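Local coordinates for protein organophosphorus hydrolase (Pseudomonas pseudoalcaligenes, PDB 4LE6) that binds two zinc ions in a metallo-beta-lactamase fold and probably hydrolyses organophosphate triesters, at residues Y54-A59 against G84-V89; A59-G64 against V262-V267; S219-P224 against Q277-E282; V117-L122 against P155-A160. All blocks are in the same frame, centred on the assembly; numbering follows the deposited sequence. Where two conformers were deposited one is given.

Contact 1 (Y54-A59 against G84-V89)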
loop_
_atom_site.group_PDB
_atom_site.type_symbol
_atom_site.label_atom_id
_atom_site.label_comp_id
_atom_site.label_asym_id
_atom_site.label_seq_id
_atom_site.Cartn_x
_atom_site.Cartn_y
_atom_site.Cartn_z
ATOM N N TYR A 54 -4.962 -1.371 -14.589
ATOM C CA TYR A 54 -5.082 -2.799 -14.309
ATOM C C TYR A 54 -5.645 -3.553 -15.496
ATOM O O TYR A 54 -6.255 -2.970 -16.388
ATOM C CB TYR A 54 -5.999 -3.048 -13.103
ATOM C CG TYR A 54 -7.422 -2.550 -13.318
ATOM C CD1 TYR A 54 -8.399 -3.363 -13.895
ATOM C CD2 TYR A 54 -7.781 -1.256 -12.976
ATOM C CE1 TYR A 54 -9.682 -2.900 -14.108
ATOM C CE2 TYR A 54 -9.085 -0.794 -13.174
ATOM C CZ TYR A 54 -10.020 -1.621 -13.741
ATOM O OH TYR A 54 -11.305 -1.167 -13.942
ATOM N N VAL A 55 -5.426 -4.859 -15.490
ATOM C CA VAL A 55 -6.071 -5.746 -16.438
ATOM C C VAL A 55 -6.593 -6.981 -15.671
ATOM O O VAL A 55 -5.935 -7.473 -14.754
ATOM C CB VAL A 55 -5.081 -6.154 -17.556
ATOM C CG1 VAL A 55 -3.847 -6.831 -16.973
ATOM C CG2 VAL A 55 -5.769 -7.051 -18.559
ATOM N N ASP A 56 -7.775 -7.469 -16.024
ATOM C CA ASP A 56 -8.314 -8.673 -15.397
ATOM C C ASP A 56 -7.760 -9.905 -16.121
ATOM O O ASP A 56 -7.988 -10.071 -17.316
ATOM C CB ASP A 56 -9.837 -8.663 -15.457
ATOM C CG ASP A 56 -10.467 -7.570 -14.574
ATOM O OD1 ASP A 56 -9.868 -7.143 -13.545
ATOM O OD2 ASP A 56 -11.588 -7.142 -14.915
ATOM N N LEU A 57 -7.010 -10.746 -15.411
ATOM C CA LEU A 57 -6.453 -11.982 -15.981
ATOM C C LEU A 57 -7.148 -13.217 -15.385
ATOM O O LEU A 57 -7.238 -13.334 -14.167
ATOM C CB LEU A 57 -4.950 -12.054 -15.704
ATOM C CG LEU A 57 -4.094 -10.928 -16.297
ATOM C CD1 LEU A 57 -2.631 -11.159 -15.928
ATOM C CD2 LEU A 57 -4.267 -10.823 -17.821
ATOM N N PRO A 58 -7.671 -14.127 -16.232
ATOM C CA PRO A 58 -8.285 -15.356 -15.700
ATOM C C PRO A 58 -7.292 -16.177 -14.904
ATOM O O PRO A 58 -6.157 -16.344 -15.349
ATOM C CB PRO A 58 -8.676 -16.146 -16.962
ATOM C CG PRO A 58 -8.783 -15.131 -18.032
ATOM C CD PRO A 58 -7.805 -14.035 -17.696
ATOM N N ALA A 59 -7.722 -16.719 -13.774
ATOM C CA ALA A 59 -6.852 -17.535 -12.946
ATOM C C ALA A 59 -6.396 -18.780 -13.705
ATOM O O ALA A 59 -5.378 -19.378 -13.366
ATOM C CB ALA A 59 -7.583 -17.934 -11.664
ATOM N N GLY A 84 -11.947 -12.836 -13.009
ATOM C CA GLY A 84 -10.538 -12.703 -13.321
ATOM C C GLY A 84 -9.798 -12.003 -12.203
ATOM O O GLY A 84 -10.406 -11.300 -11.399
ATOM N N VAL A 85 -8.483 -12.192 -12.157
ATOM C CA VAL A 85 -7.643 -11.568 -11.147
ATOM C C VAL A 85 -7.238 -10.175 -11.612
ATOM O O VAL A 85 -6.530 -10.009 -12.605
ATOM C CB VAL A 85 -6.383 -12.409 -10.884
ATOM C CG1 VAL A 85 -5.426 -11.691 -9.926
ATOM C CG2 VAL A 85 -6.776 -13.776 -10.347
ATOM N N GLN A 86 -7.714 -9.161 -10.912
ATOM C CA GLN A 86 -7.357 -7.795 -11.262
ATOM C C GLN A 86 -5.876 -7.601 -11.017
ATOM O O GLN A 86 -5.420 -7.675 -9.876
ATOM C CB GLN A 86 -8.146 -6.802 -10.423
ATOM C CG GLN A 86 -7.769 -5.344 -10.693
ATOM C CD GLN A 86 -8.675 -4.394 -9.935
ATOM O OE1 GLN A 86 -9.736 -4.789 -9.461
ATOM N NE2 GLN A 86 -8.251 -3.163 -9.785
ATOM N N THR A 87 -5.139 -7.338 -12.087
ATOM C CA THR A 87 -3.703 -7.321 -12.031
ATOM C C THR A 87 -3.190 -5.925 -12.388
ATOM O O THR A 87 -3.564 -5.349 -13.407
ATOM C CB THR A 87 -3.119 -8.367 -12.979
ATOM O OG1 THR A 87 -3.579 -9.670 -12.596
ATOM C CG2 THR A 87 -1.597 -8.347 -12.947
ATOM N N ALA A 88 -2.324 -5.406 -11.528
ATOM C CA ALA A 88 -1.717 -4.092 -11.694
ATOM C C ALA A 88 -0.641 -4.163 -12.753
ATOM O O ALA A 88 -0.045 -5.229 -12.974
ATOM C CB ALA A 88 -1.091 -3.647 -10.384
ATOM N N VAL A 89 -0.405 -3.035 -13.406
ATOM C CA VAL A 89 0.708 -2.876 -14.331
ATOM C C VAL A 89 1.454 -1.621 -13.882
ATOM O O VAL A 89 0.885 -0.528 -13.862
ATOM C CB VAL A 89 0.208 -2.704 -15.768
ATOM C CG1 VAL A 89 1.369 -2.441 -16.729
ATOM C CG2 VAL A 89 -0.572 -3.932 -16.208
HETATM O O HOH W 1 -11.555 -8.643 -11.478
#
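Val55 and Thr87 exchange two backbone hydrogen bonds, N to O each way and both 2.8 Å long, and Leu57 and Val85 repeat the exchange one pair further on, where Val85 N reaches Leu57 O at 2.6 Å. Between them Asp56 faces Gln86 as a non-hydrogen-bonded pair, where a water bridges Gly84 O (2.9 Å) and, weakly, Asp56 OD1. The second subunit takes up the polar ends on this face: its Arg321 forms a salt bridge with Asp56 OD2 and a hydrogen bond with Gln86 OE1, while its Ser318 binds Gln86 NE2.

The extended Gln86 side chain, with CG anti to the backbone N (chi1 177°), carries NE2 over one face of the Tyr54 ring, toward its rim. NE2 stands 3.7 Å from Tyr54 CG, and amide and ring planes are turned 43° apart. On the other face of the sheet, the Leu57 and Thr87 side chains cross at about a right angle, Leu57 CD1 lying 3.8 Å from Thr87 OG1, and Val55 CG1 approaches Val89 CG2. Val89 also packs against the zinc ligand His294, whose ND1 is hydrogen-bonded to Ala88 O. This is an antiparallel pairing of neighbouring strands, 45-57 and 85-95, in one of the two mixed sheets of the metallo-beta-lactamase sandwich.

Contact 2 (A59-G64 against V262-V267)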
loop_
_atom_site.group_PDB
_atom_site.type_symbol
_atom_site.label_atom_id
_atom_site.label_comp_id
_atom_site.label_asym_id
_atom_site.label_seq_id
_atom_site.Cartn_x
_atom_site.Cartn_y
_atom_site.Cartn_z
ATOM N N ALA A 59 -7.722 -16.719 -13.774
ATOM C CA ALA A 59 -6.852 -17.535 -12.946
ATOM C C ALA A 59 -6.396 -18.780 -13.705
ATOM O O ALA A 59 -5.378 -19.378 -13.366
ATOM C CB ALA A 59 -7.583 -17.934 -11.664
ATOM N N SER A 60 -7.159 -19.175 -14.724
ATOM C CA SER A 60 -6.845 -20.367 -15.518
ATOM C C SER A 60 -5.536 -20.217 -16.305
ATOM O O SER A 60 -5.005 -21.196 -16.827
ATOM C CB SER A 60 -7.980 -20.662 -16.506
ATOM O OG SER A 60 -8.065 -19.626 -17.479
ATOM N N LEU A 61 -5.024 -18.996 -16.413
ATOM C CA LEU A 61 -3.738 -18.783 -17.079
ATOM C C LEU A 61 -2.550 -19.173 -16.200
ATOM O O LEU A 61 -1.415 -19.232 -16.680
ATOM C CB LEU A 61 -3.588 -17.323 -17.521
ATOM C CG LEU A 61 -4.593 -16.902 -18.602
ATOM C CD1 LEU A 61 -4.518 -15.408 -18.859
ATOM C CD2 LEU A 61 -4.381 -17.694 -19.901
ATOM N N LEU A 62 -2.791 -19.422 -14.913
ATOM C CA LEU A 62 -1.714 -19.884 -14.037
ATOM C C LEU A 62 -1.753 -21.391 -14.080
ATOM O O LEU A 62 -2.821 -21.964 -13.972
ATOM C CB LEU A 62 -1.899 -19.395 -12.604
ATOM C CG LEU A 62 -1.850 -17.887 -12.401
ATOM C CD1 LEU A 62 -2.358 -17.564 -11.011
ATOM C CD2 LEU A 62 -0.437 -17.364 -12.607
ATOM N N LYS A 63 -0.601 -22.032 -14.243
ATOM C CA LYS A 63 -0.553 -23.484 -14.395
ATOM C C LYS A 63 0.481 -24.142 -13.481
ATOM O O LYS A 63 1.400 -23.483 -12.984
ATOM C CB LYS A 63 -0.258 -23.837 -15.856
ATOM C CG LYS A 63 -1.465 -23.684 -16.779
ATOM C CD LYS A 63 -2.504 -24.785 -16.539
ATOM C CE LYS A 63 -3.789 -24.562 -17.345
ATOM N NZ LYS A 63 -4.841 -23.798 -16.585
ATOM N N GLY A 64 0.322 -25.443 -13.264
ATOM C CA GLY A 64 1.211 -26.191 -12.394
ATOM C C GLY A 64 0.634 -26.356 -10.998
ATOM O O GLY A 64 1.317 -26.820 -10.085
ATOM N N VAL A 262 3.391 -21.501 -13.112
ATOM C CA VAL A 262 3.809 -20.755 -14.308
ATOM C C VAL A 262 2.643 -20.031 -14.986
ATOM O O VAL A 262 1.479 -20.316 -14.712
ATOM C CB VAL A 262 4.496 -21.664 -15.321
ATOM C CG1 VAL A 262 5.655 -22.389 -14.641
ATOM C CG2 VAL A 262 3.512 -22.678 -15.907
ATOM N N PHE A 263 2.980 -19.092 -15.866
ATOM C CA PHE A 263 1.996 -18.296 -16.581
ATOM C C PHE A 263 1.897 -18.772 -18.036
ATOM O O PHE A 263 2.918 -18.978 -18.696
ATOM C CB PHE A 263 2.422 -16.833 -16.501
ATOM C CG PHE A 263 1.459 -15.867 -17.125
ATOM C CD1 PHE A 263 0.119 -15.860 -16.785
ATOM C CD2 PHE A 263 1.917 -14.921 -18.022
ATOM C CE1 PHE A 263 -0.752 -14.946 -17.367
ATOM C CE2 PHE A 263 1.056 -14.000 -18.588
ATOM C CZ PHE A 263 -0.270 -14.014 -18.269
ATOM N N GLU A 264 0.676 -18.936 -18.541
ATOM C CA GLU A 264 0.484 -19.482 -19.886
ATOM C C GLU A 264 1.232 -18.689 -20.959
ATOM O O GLU A 264 1.619 -19.238 -21.976
ATOM C CB GLU A 264 -0.997 -19.523 -20.259
ATOM C CG GLU A 264 -1.316 -20.606 -21.294
ATOM C CD GLU A 264 -1.509 -21.974 -20.668
ATOM O OE1 GLU A 264 -1.088 -22.161 -19.508
ATOM O OE2 GLU A 264 -2.091 -22.863 -21.326
ATOM N N PHE A 265 1.432 -17.401 -20.722
ATOM C CA PHE A 265 2.072 -16.540 -21.717
ATOM C C PHE A 265 3.544 -16.216 -21.414
ATOM O O PHE A 265 4.135 -15.323 -22.037
ATOM C CB PHE A 265 1.242 -15.273 -21.907
ATOM C CG PHE A 265 -0.104 -15.536 -22.532
ATOM C CD1 PHE A 265 -0.210 -16.265 -23.707
ATOM C CD2 PHE A 265 -1.262 -15.082 -21.932
ATOM C CE1 PHE A 265 -1.449 -16.521 -24.279
ATOM C CE2 PHE A 265 -2.496 -15.331 -22.502
ATOM C CZ PHE A 265 -2.589 -16.055 -23.675
ATOM N N ASP A 266 4.139 -16.957 -20.478
ATOM C CA ASP A 266 5.586 -17.102 -20.478
ATOM C C ASP A 266 5.956 -17.778 -21.802
ATOM O O ASP A 266 5.382 -18.805 -22.153
ATOM C CB ASP A 266 6.057 -17.982 -19.316
ATOM C CG ASP A 266 5.882 -17.324 -17.967
ATOM O OD1 ASP A 266 5.966 -16.085 -17.873
ATOM O OD2 ASP A 266 5.666 -18.060 -16.982
ATOM N N VAL A 267 6.908 -17.221 -22.545
ATOM C CA VAL A 267 7.331 -17.863 -23.794
ATOM C C VAL A 267 7.952 -19.233 -23.524
ATOM O O VAL A 267 7.709 -20.181 -24.257
ATOM C CB VAL A 267 8.336 -17.003 -24.573
ATOM C CG1 VAL A 267 8.887 -17.778 -25.787
ATOM C CG2 VAL A 267 7.676 -15.701 -25.004
#
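Lys63 and Val262 form an antiparallel hydrogen-bonded pair, Lys63 N to Val262 O at 2.7 Å and Val262 N to Lys63 O at 2.8 Å, and Glu264 N adds a third bond to Leu61 O (2.8 Å). Leu61 is the central side chain. Its CB rests 3.7 Å from Phe263 CE1, with the two side chains lying side by side and pointing the same way, while the leucine crosses Glu264 at about a right angle and its CD2 lies 4.0 Å from Phe265 CE2. Leu62 reaches the Phe263 ring more loosely through CD2.

On the opposite face of the two-stranded sheet, Lys63 CB meets Val262 CG2 at 3.9 Å. The lysine chain then bends at chi2 (-72°) and again at chi4, which turns NZ back to the Ser60 carbonyl oxygen at 2.6 Å. Glu264 OE1 passes beside Lys63 CG, but Lys63 NZ and Glu264 OE1 remain 5.0 Å apart.

Phe263 opens a type I turn in which its N-H meets Asp266 OD2 from above the carboxylate plane. The other oxygen, OD1, accepts a hydrogen bond from ND1 of His226, a zinc ligand. Main-chain bonds and apolar packing thus join the two segments, while the Asp266 carboxylate, held by the turn, serves as a second-shell partner that would orient His226 and probably make its imidazole a stronger donor to zinc.

Contact 3 (S219-P224 against Q277-E282); sequences SLVASP and QRILAE
Arg278 supplies the polar link from the helix to the end of the strand. In the given one of its two conformers, NH1 donates a long but nearly straight hydrogen bond to Ala222 O, 3.3 Å away with an angle of 165° at the hydrogen, and the oxygen sits at the edge of the guanidinium, in its plane. A water bridges the same two groups, donating to Ala222 O at 2.7 Å and accepting from Arg278 NH2 at 2.9 Å. In this conformer the carbonyl oxygen thus has a direct and a water-mediated partner. Arg278 leaves the helix with CG anti to the backbone N (chi1 176°) and bends at chi3 (63°), which brings the guanidinium round to the strand.

Apolar contact is confined to branch ends: Val221 CG1 and Ile279 CD1 meet at 4.0 Å, their side chains inclined to each other. Ser223 OG is hydrogen-bonded to His230 ND1 and Ser232 OG.

Strand 218-222 lies at the margin of its mixed sheet and pairs with strand 231-237, while helix 269-286 packs on the sheet. Leu243 of strand 240-246 touches both Val221 and Ile279, and Trp245 of the same strand adds to the surface under Ile279 and Leu280, so the contact ties the edge strand to the covering helix.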
loop_
_atom_site.group_PDB
_atom_site.type_symbol
_atom_site.label_atom_id
_atom_site.label_comp_id
_atom_site.label_asym_id
_atom_site.label_seq_id
_atom_site.Cartn_x
_atom_site.Cartn_y
_atom_site.Cartn_z
ATOM N N SER A 219 22.741 -1.380 -13.720
ATOM C CA SER A 219 23.297 -2.563 -14.380
ATOM C C SER A 219 22.186 -3.531 -14.797
ATOM O O SER A 219 21.079 -3.476 -14.283
ATOM C CB SER A 219 24.288 -3.276 -13.463
ATOM O OG SER A 219 23.687 -3.570 -12.224
ATOM N N LEU A 220 22.505 -4.409 -15.740
ATOM C CA LEU A 220 21.574 -5.405 -16.252
ATOM C C LEU A 220 21.615 -6.688 -15.445
ATOM O O LEU A 220 22.684 -7.168 -15.103
ATOM C CB LEU A 220 21.966 -5.760 -17.683
ATOM C CG LEU A 220 21.304 -4.895 -18.741
ATOM C CD1 LEU A 220 21.613 -3.427 -18.492
ATOM C CD2 LEU A 220 21.783 -5.334 -20.115
ATOM N N VAL A 221 20.448 -7.269 -15.197
ATOM C CA VAL A 221 20.355 -8.576 -14.580
ATOM C C VAL A 221 19.498 -9.448 -15.497
ATOM O O VAL A 221 18.267 -9.334 -15.489
ATOM C CB VAL A 221 19.743 -8.482 -13.173
ATOM C CG1 VAL A 221 19.511 -9.875 -12.591
ATOM C CG2 VAL A 221 20.655 -7.650 -12.259
ATOM N N ALA A 222 20.145 -10.293 -16.307
ATOM C CA ALA A 222 19.417 -11.142 -17.252
ATOM C C ALA A 222 18.454 -12.011 -16.462
ATOM O O ALA A 222 18.840 -12.518 -15.413
ATOM C CB ALA A 222 20.384 -12.021 -18.060
ATOM N N SER A 223 17.222 -12.166 -16.952
ATOM C CA SER A 223 16.178 -12.958 -16.286
ATOM C C SER A 223 15.313 -13.610 -17.372
ATOM O O SER A 223 14.096 -13.391 -17.436
ATOM C CB SER A 223 15.295 -12.074 -15.382
ATOM O OG SER A 223 14.764 -10.997 -16.116
ATOM N N PRO A 224 15.944 -14.390 -18.256
ATOM C CA PRO A 224 15.259 -14.872 -19.467
ATOM C C PRO A 224 14.157 -15.873 -19.144
ATOM O O PRO A 224 14.212 -16.502 -18.093
ATOM C CB PRO A 224 16.380 -15.562 -20.265
ATOM C CG PRO A 224 17.400 -15.985 -19.209
ATOM C CD PRO A 224 17.325 -14.902 -18.139
ATOM N N GLN A 277 12.901 -18.662 -9.613
ATOM C CA GLN A 277 13.504 -19.288 -8.427
ATOM C C GLN A 277 14.829 -18.620 -8.049
ATOM O O GLN A 277 15.066 -18.260 -6.870
ATOM C CB GLN A 277 13.723 -20.771 -8.676
ATOM C CG GLN A 277 12.427 -21.570 -8.709
ATOM C CD GLN A 277 11.904 -21.936 -7.320
ATOM O OE1 GLN A 277 12.315 -21.364 -6.305
ATOM N NE2 GLN A 277 10.991 -22.901 -7.274
ATOM N N ARG A 278 15.680 -18.414 -9.054
ATOM C CA ARG A 278 16.983 -17.804 -8.810
ATOM C C ARG A 278 16.870 -16.371 -8.296
ATOM O O ARG A 278 17.529 -15.985 -7.303
ATOM C CB ARG A 278 17.814 -17.819 -10.088
ATOM C CG ARG A 278 19.149 -17.125 -9.956
ATOM C CD ARG A 278 20.067 -17.484 -11.115
ATOM N NE ARG A 278 19.518 -17.036 -12.397
ATOM C CZ ARG A 278 19.647 -15.807 -12.883
ATOM N NH1 ARG A 278 19.114 -15.506 -14.059
ATOM N NH2 ARG A 278 20.304 -14.875 -12.208
ATOM N N ILE A 279 16.061 -15.571 -8.980
ATOM C CA ILE A 279 15.911 -14.168 -8.614
ATOM C C ILE A 279 15.271 -14.032 -7.225
ATOM O O ILE A 279 15.631 -13.144 -6.444
ATOM C CB ILE A 279 15.085 -13.416 -9.677
ATOM C CG1 ILE A 279 15.860 -13.349 -11.011
ATOM C CG2 ILE A 279 14.723 -11.993 -9.210
ATOM C CD1 ILE A 279 17.214 -12.649 -10.936
ATOM N N LEU A 280 14.312 -14.897 -6.908
ATOM C CA LEU A 280 13.667 -14.804 -5.599
ATOM C C LEU A 280 14.695 -15.151 -4.537
ATOM O O LEU A 280 14.823 -14.441 -3.522
ATOM C CB LEU A 280 12.468 -15.746 -5.501
ATOM C CG LEU A 280 11.208 -15.316 -6.249
ATOM C CD1 LEU A 280 10.203 -16.465 -6.241
ATOM C CD2 LEU A 280 10.603 -14.053 -5.627
ATOM N N ALA A 281 15.444 -16.227 -4.777
ATOM C CA ALA A 281 16.471 -16.628 -3.820
ATOM C C ALA A 281 17.464 -15.482 -3.571
ATOM O O ALA A 281 17.775 -15.158 -2.415
ATOM C CB ALA A 281 17.194 -17.866 -4.309
ATOM N N GLU A 282 17.937 -14.855 -4.654
ATOM C CA GLU A 282 18.892 -13.748 -4.547
ATOM C C GLU A 282 18.304 -12.521 -3.838
ATOM O O GLU A 282 18.953 -11.907 -2.984
ATOM C CB GLU A 282 19.381 -13.349 -5.952
ATOM C CG GLU A 282 20.075 -12.004 -6.040
ATOM C CD GLU A 282 20.635 -11.729 -7.429
ATOM O OE1 GLU A 282 20.247 -12.440 -8.386
ATOM O OE2 GLU A 282 21.465 -10.802 -7.560
HETATM O O HOH W 2 21.066 -12.698 -13.903
#

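Contact 4 (V117-L122 against P155-A160); sequences VVQTNL and PAYPNA
Tyr157 points its phenol end at helix 118-124, with OH lying 3.7 Å from Gln119 CB and 4.0 Å from Val118 CG1. The Gln119 and Tyr157 side chains slide past each other in opposite directions, and amide and ring planes stand 57° apart. Val118 runs at about a right angle to the tyrosine. Leu122 and Tyr157 approach from opposite directions, with CD1 of the leucine 4.1 Å from Tyr157 CE1. Tyr157 has CG anti to its carbonyl carbon (chi1 -56°), a setting that sends the ring across to the helix while its backbone starts a type I turn ending at Ala160.

The helix and this loop belong to the alpha-beta/beta-alpha sandwich of the metallo-beta-lactamase superfamily. Val118 and Leu122 pack down on Leu50, in strand 45-57, and on residues of strand 85-95, while Tyr157 touches Val135 of strand 134-136; the loop leads into strand 161-163 at the margin of the same sheet.

The extended Gln119 chain carries its amide to Ala156, where NE2 lies 3.5 Å from Ala156 CB. That nitrogen is hydrogen-bonded to Asn150 OD1. Gln119 OE1 accepts from Lys123 NZ and from a water at 2.7 Å, and the same water donates to Ala156 O, also at 2.7 Å, bridging segments 117-122 and 155-160, between which there is no direct hydrogen bond.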
loop_
_atom_site.group_PDB
_atom_site.type_symbol
_atom_site.label_atom_id
_atom_site.label_comp_id
_atom_site.label_asym_id
_atom_site.label_seq_id
_atom_site.Cartn_x
_atom_site.Cartn_y
_atom_site.Cartn_z
ATOM N N VAL A 117 -2.063 4.835 -18.095
ATOM C CA VAL A 117 -2.036 6.003 -17.206
ATOM C C VAL A 117 -0.638 6.372 -16.703
ATOM O O VAL A 117 -0.481 7.352 -15.980
ATOM C CB VAL A 117 -2.995 5.781 -15.980
ATOM C CG1 VAL A 117 -3.369 7.099 -15.321
ATOM C CG2 VAL A 117 -4.278 5.081 -16.431
ATOM N N VAL A 118 0.379 5.603 -17.084
ATOM C CA VAL A 118 1.734 5.884 -16.632
ATOM C C VAL A 118 2.177 7.317 -16.933
ATOM O O VAL A 118 2.720 7.989 -16.049
ATOM C CB VAL A 118 2.773 4.901 -17.231
ATOM C CG1 VAL A 118 4.194 5.440 -17.088
ATOM C CG2 VAL A 118 2.662 3.556 -16.552
ATOM N N GLN A 119 1.988 7.788 -18.160
ATOM C CA GLN A 119 2.504 9.117 -18.491
ATOM C C GLN A 119 1.752 10.187 -17.667
ATOM O O GLN A 119 2.348 11.169 -17.166
ATOM C CB GLN A 119 2.407 9.409 -19.989
ATOM C CG GLN A 119 3.254 10.618 -20.411
ATOM C CD GLN A 119 3.093 10.994 -21.869
ATOM O OE1 GLN A 119 3.021 12.176 -22.210
ATOM N NE2 GLN A 119 3.027 9.997 -22.737
ATOM N N THR A 120 0.459 9.950 -17.473
ATOM C CA THR A 120 -0.388 10.871 -16.703
ATOM C C THR A 120 0.120 10.943 -15.264
ATOM O O THR A 120 0.311 12.031 -14.699
ATOM C CB THR A 120 -1.863 10.420 -16.716
ATOM O OG1 THR A 120 -2.349 10.447 -18.064
ATOM C CG2 THR A 120 -2.759 11.326 -15.828
ATOM N N ASN A 121 0.404 9.778 -14.694
ATOM C CA ASN A 121 0.958 9.737 -13.353
ATOM C C ASN A 121 2.379 10.281 -13.290
ATOM O O ASN A 121 2.788 10.848 -12.277
ATOM C CB ASN A 121 0.879 8.326 -12.781
ATOM C CG ASN A 121 -0.537 7.964 -12.362
ATOM O OD1 ASN A 121 -1.241 8.779 -11.752
ATOM N ND2 ASN A 121 -0.978 6.772 -12.723
ATOM N N LEU A 122 3.134 10.121 -14.371
ATOM C CA LEU A 122 4.470 10.686 -14.422
ATOM C C LEU A 122 4.346 12.198 -14.271
ATOM O O LEU A 122 5.070 12.834 -13.492
ATOM C CB LEU A 122 5.165 10.346 -15.736
ATOM C CG LEU A 122 6.602 10.851 -15.836
ATOM C CD1 LEU A 122 7.505 9.788 -16.485
ATOM C CD2 LEU A 122 6.658 12.174 -16.610
ATOM N N PRO A 155 6.258 10.202 -30.222
ATOM C CA PRO A 155 6.991 9.487 -29.166
ATOM C C PRO A 155 6.580 9.969 -27.773
ATOM O O PRO A 155 6.536 11.168 -27.535
ATOM C CB PRO A 155 8.453 9.861 -29.433
ATOM C CG PRO A 155 8.487 10.446 -30.825
ATOM C CD PRO A 155 7.145 11.054 -31.037
ATOM N N ALA A 156 6.263 9.060 -26.859
ATOM C CA ALA A 156 5.893 9.472 -25.521
ATOM C C ALA A 156 7.079 10.142 -24.813
ATOM O O ALA A 156 6.898 11.128 -24.094
ATOM C CB ALA A 156 5.392 8.287 -24.724
ATOM N N TYR A 157 8.284 9.610 -25.044
ATOM C CA TYR A 157 9.521 10.088 -24.408
ATOM C C TYR A 157 10.529 10.492 -25.494
ATOM O O TYR A 157 11.498 9.787 -25.778
ATOM C CB TYR A 157 10.049 9.019 -23.447
ATOM C CG TYR A 157 8.961 8.679 -22.463
ATOM C CD1 TYR A 157 8.658 9.547 -21.411
ATOM C CD2 TYR A 157 8.172 7.556 -22.620
ATOM C CE1 TYR A 157 7.637 9.291 -20.548
ATOM C CE2 TYR A 157 7.121 7.286 -21.730
ATOM C CZ TYR A 157 6.865 8.155 -20.701
ATOM O OH TYR A 157 5.839 7.919 -19.792
ATOM N N PRO A 158 10.281 11.645 -26.117
ATOM C CA PRO A 158 10.969 12.025 -27.361
ATOM C C PRO A 158 12.464 12.312 -27.219
ATOM O O PRO A 158 13.158 12.407 -28.236
ATOM C CB PRO A 158 10.240 13.308 -27.775
ATOM C CG PRO A 158 9.742 13.890 -26.496
ATOM C CD PRO A 158 9.296 12.662 -25.709
ATOM N N ASN A 159 12.950 12.501 -25.997
ATOM C CA ASN A 159 14.358 12.800 -25.790
ATOM C C ASN A 159 15.127 11.632 -25.187
ATOM O O ASN A 159 16.300 11.778 -24.825
ATOM C CB ASN A 159 14.486 14.038 -24.912
ATOM C CG ASN A 159 13.789 15.235 -25.521
ATOM O OD1 ASN A 159 13.819 15.434 -26.737
ATOM N ND2 ASN A 159 13.148 16.029 -24.687
ATOM N N ALA A 160 14.469 10.478 -25.098
ATOM C CA ALA A 160 15.038 9.343 -24.403
ATOM C C ALA A 160 15.786 8.408 -25.323
ATOM O O ALA A 160 15.403 8.178 -26.475
ATOM C CB ALA A 160 13.958 8.570 -23.650
HETATM O O HOH W 3 4.591 12.527 -24.379
#

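How the contacts relate
Contacts 1 and 2 share Ala59, where the chain passes from strand 45-57 toward strand 62-63; their centres lie 13 Å apart and their segments alternate along the sequence. Contact 4 follows contact 1 in the chain and is nested within the long loop closed by contact 2. It packs against the sheet to which contact 1 belongs, with centres 23 Å apart. Contact 3 belongs to the other mixed sheet, about 27 Å from contact 4 between centres and across the middle of the chain. Helix 269-286 follows strand 262-263, linking contacts 2 and 3. Contacts 1 and 2 border the two-zinc site, through Val89 beside His294 and Asp143 and through Asp266, which bonds His226; contacts 3 and 4 lie farther out.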